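Local coordinates for putative Fe-S biosynthesis protein (Lactobacillus salivarius, PDB 2P2E) that is of unknown function but probably takes part in iron-sulphur cluster biosynthesis, at residues D9-K14 with S98-T103. Residues are numbered along the deposited sequence; the frame is centred on the assembly and turned at random.
Sequences DDAAKK and SLLRLT
K14 and A11, one turn apart on the helix, both meet L100 at the start of a strand, and K14 reaches on to S98. The polar part is a single hydrogen bond. NZ of K14 donates to the backbone O of S98 at 2.7 Å. The ammonium group comes in nearly head-on, with a C=O...N angle of 159°, and is tilted slightly from the carbonyl plane. K14 has CG anti to its own backbone N (chi1 178°), and the chain runs extended to CE. A bend at the last torsion (chi4 68°) then brings NZ to the carbonyl. The acceptor is main chain, so the bond itself makes no use of the serine hydroxyl.

The apolar part centres on the CD2 branch of L100. This methyl lies 3.7 Å from CB of A11. It also lies 3.9 Å from CD of K14, so the same branch meets a helix methyl and the lysine methylene chain. L100 and K14 run past each other in opposite directions. L100 and A11 are buried, whereas S98 is exposed, so the contact goes from the protein interior to the surface. Cutting K14 back to an alanine is likely to leave the S98 carbonyl without this donor and the CD2 methyl of L100 without its methylene neighbour.

The contact joins helix 9-19 to the start of strand 100-104 and to S98 just before it. Backbone bonds tie L100 to L114 and R101 to S92, which places this strand between strands 108-118 and 88-93. Within the sheet, L100 also rests on I91. From the helix, K14 also touches I116 of strand 108-118 and D10 touches L93 at the end of strand 88-93. The first turns of the helix thus lie against neighbouring strands 88-93, 100-104 and 108-118 of the mixed sheet.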
loop_
_atom_site.group_PDB
_atom_site.type_symbol
_atom_site.label_atom_id
_atom_site.label_comp_id
_atom_site.label_asym_id
_atom_site.label_seq_id
_atom_site.Cartn_x
_atom_site.Cartn_y
_atom_site.Cartn_z
ATOM N N ASP A 9 12.216 -8.714 5.535
ATOM C CA ASP A 9 13.379 -7.841 5.632
ATOM C C ASP A 9 13.736 -7.203 4.291
ATOM O O ASP A 9 13.974 -6.004 4.221
ATOM C CB ASP A 9 14.585 -8.607 6.185
ATOM C CG ASP A 9 14.438 -8.947 7.666
ATOM O OD1 ASP A 9 13.880 -8.119 8.420
ATOM O OD2 ASP A 9 14.890 -10.036 8.085
ATOM N N ASP A 10 13.764 -7.991 3.225
ATOM C CA ASP A 10 14.085 -7.449 1.908
ATOM C C ASP A 10 13.088 -6.392 1.458
ATOM O O ASP A 10 13.456 -5.421 0.810
ATOM C CB ASP A 10 14.125 -8.561 0.871
ATOM C CG ASP A 10 15.219 -9.560 1.144
ATOM O OD1 ASP A 10 16.379 -9.122 1.331
ATOM O OD2 ASP A 10 14.922 -10.780 1.167
ATOM N N ALA A 11 11.822 -6.592 1.797
ATOM C CA ALA A 11 10.776 -5.654 1.415
ATOM C C ALA A 11 10.842 -4.368 2.227
ATOM O O ALA A 11 10.637 -3.279 1.703
ATOM C CB ALA A 11 9.409 -6.306 1.574
ATOM N N ALA A 12 11.117 -4.493 3.516
ATOM C CA ALA A 12 11.202 -3.313 4.361
ATOM C C ALA A 12 12.375 -2.470 3.893
ATOM O O ALA A 12 12.278 -1.259 3.795
ATOM C CB ALA A 12 11.392 -3.716 5.810
ATOM N N LYS A 13 13.483 -3.127 3.590
ATOM C CA LYS A 13 14.666 -2.423 3.131
ATOM C C LYS A 13 14.345 -1.596 1.895
ATOM O O LYS A 13 14.765 -0.450 1.794
ATOM C CB LYS A 13 15.789 -3.422 2.824
ATOM C CG LYS A 13 17.144 -2.787 2.481
ATOM C CD LYS A 13 17.659 -1.892 3.614
ATOM C CE LYS A 13 19.132 -1.479 3.420
ATOM N NZ LYS A 13 19.399 -0.754 2.125
ATOM N N LYS A 14 13.586 -2.170 0.967
ATOM C CA LYS A 14 13.223 -1.468 -0.260
ATOM C C LYS A 14 12.251 -0.317 0.004
ATOM O O LYS A 14 12.056 0.556 -0.849
ATOM C CB LYS A 14 12.591 -2.438 -1.258
ATOM C CG LYS A 14 12.143 -1.791 -2.560
ATOM C CD LYS A 14 11.113 -2.663 -3.270
ATOM C CE LYS A 14 10.717 -2.107 -4.638
ATOM N NZ LYS A 14 11.844 -2.189 -5.621
ATOM N N SER A 98 12.262 -6.776 -9.434
ATOM C CA SER A 98 12.488 -5.978 -8.236
ATOM C C SER A 98 11.197 -5.488 -7.605
ATOM O O SER A 98 11.218 -4.581 -6.772
ATOM C CB SER A 98 13.367 -4.775 -8.565
ATOM O OG SER A 98 12.723 -3.903 -9.482
ATOM N N LEU A 99 10.072 -6.079 -7.993
ATOM C CA LEU A 99 8.792 -5.656 -7.445
ATOM C C LEU A 99 8.405 -6.373 -6.162
ATOM O O LEU A 99 8.964 -7.420 -5.816
ATOM C CB LEU A 99 7.693 -5.861 -8.479
ATOM C CG LEU A 99 7.638 -4.839 -9.609
ATOM C CD1 LEU A 99 6.671 -5.323 -10.677
ATOM C CD2 LEU A 99 7.191 -3.501 -9.065
ATOM N N LEU A 100 7.444 -5.797 -5.450
ATOM C CA LEU A 100 6.971 -6.398 -4.223
ATOM C C LEU A 100 5.811 -7.324 -4.531
ATOM O O LEU A 100 5.252 -7.298 -5.626
ATOM C CB LEU A 100 6.517 -5.330 -3.238
ATOM C CG LEU A 100 7.613 -4.445 -2.653
ATOM C CD1 LEU A 100 6.996 -3.432 -1.716
ATOM C CD2 LEU A 100 8.618 -5.287 -1.915
ATOM N N ARG A 101 5.452 -8.140 -3.550
ATOM C CA ARG A 101 4.359 -9.079 -3.700
ATOM C C ARG A 101 3.421 -8.940 -2.509
ATOM O O ARG A 101 3.864 -8.751 -1.387
ATOM C CB ARG A 101 4.914 -10.499 -3.756
ATOM C CG ARG A 101 3.868 -11.544 -4.012
ATOM C CD ARG A 101 4.377 -12.915 -3.610
ATOM N NE ARG A 101 5.635 -13.236 -4.268
ATOM C CZ ARG A 101 5.771 -13.395 -5.585
ATOM N NH1 ARG A 101 4.713 -13.265 -6.390
ATOM N NH2 ARG A 101 6.971 -13.674 -6.099
ATOM N N LEU A 102 2.124 -9.029 -2.758
ATOM C CA LEU A 102 1.146 -8.932 -1.693
ATOM C C LEU A 102 0.343 -10.221 -1.618
ATOM O O LEU A 102 -0.422 -10.530 -2.529
ATOM C CB LEU A 102 0.193 -7.765 -1.941
ATOM C CG LEU A 102 -0.929 -7.675 -0.895
ATOM C CD1 LEU A 102 -0.346 -7.227 0.420
ATOM C CD2 LEU A 102 -2.023 -6.719 -1.343
ATOM N N THR A 103 0.515 -10.976 -0.538
ATOM C CA THR A 103 -0.224 -12.219 -0.381
ATOM C C THR A 103 -1.021 -12.242 0.920
ATOM O O THR A 103 -0.697 -11.528 1.860
ATOM C CB THR A 103 0.715 -13.452 -0.406
ATOM O OG1 THR A 103 1.686 -13.340 0.639
ATOM C CG2 THR A 103 1.417 -13.565 -1.760
#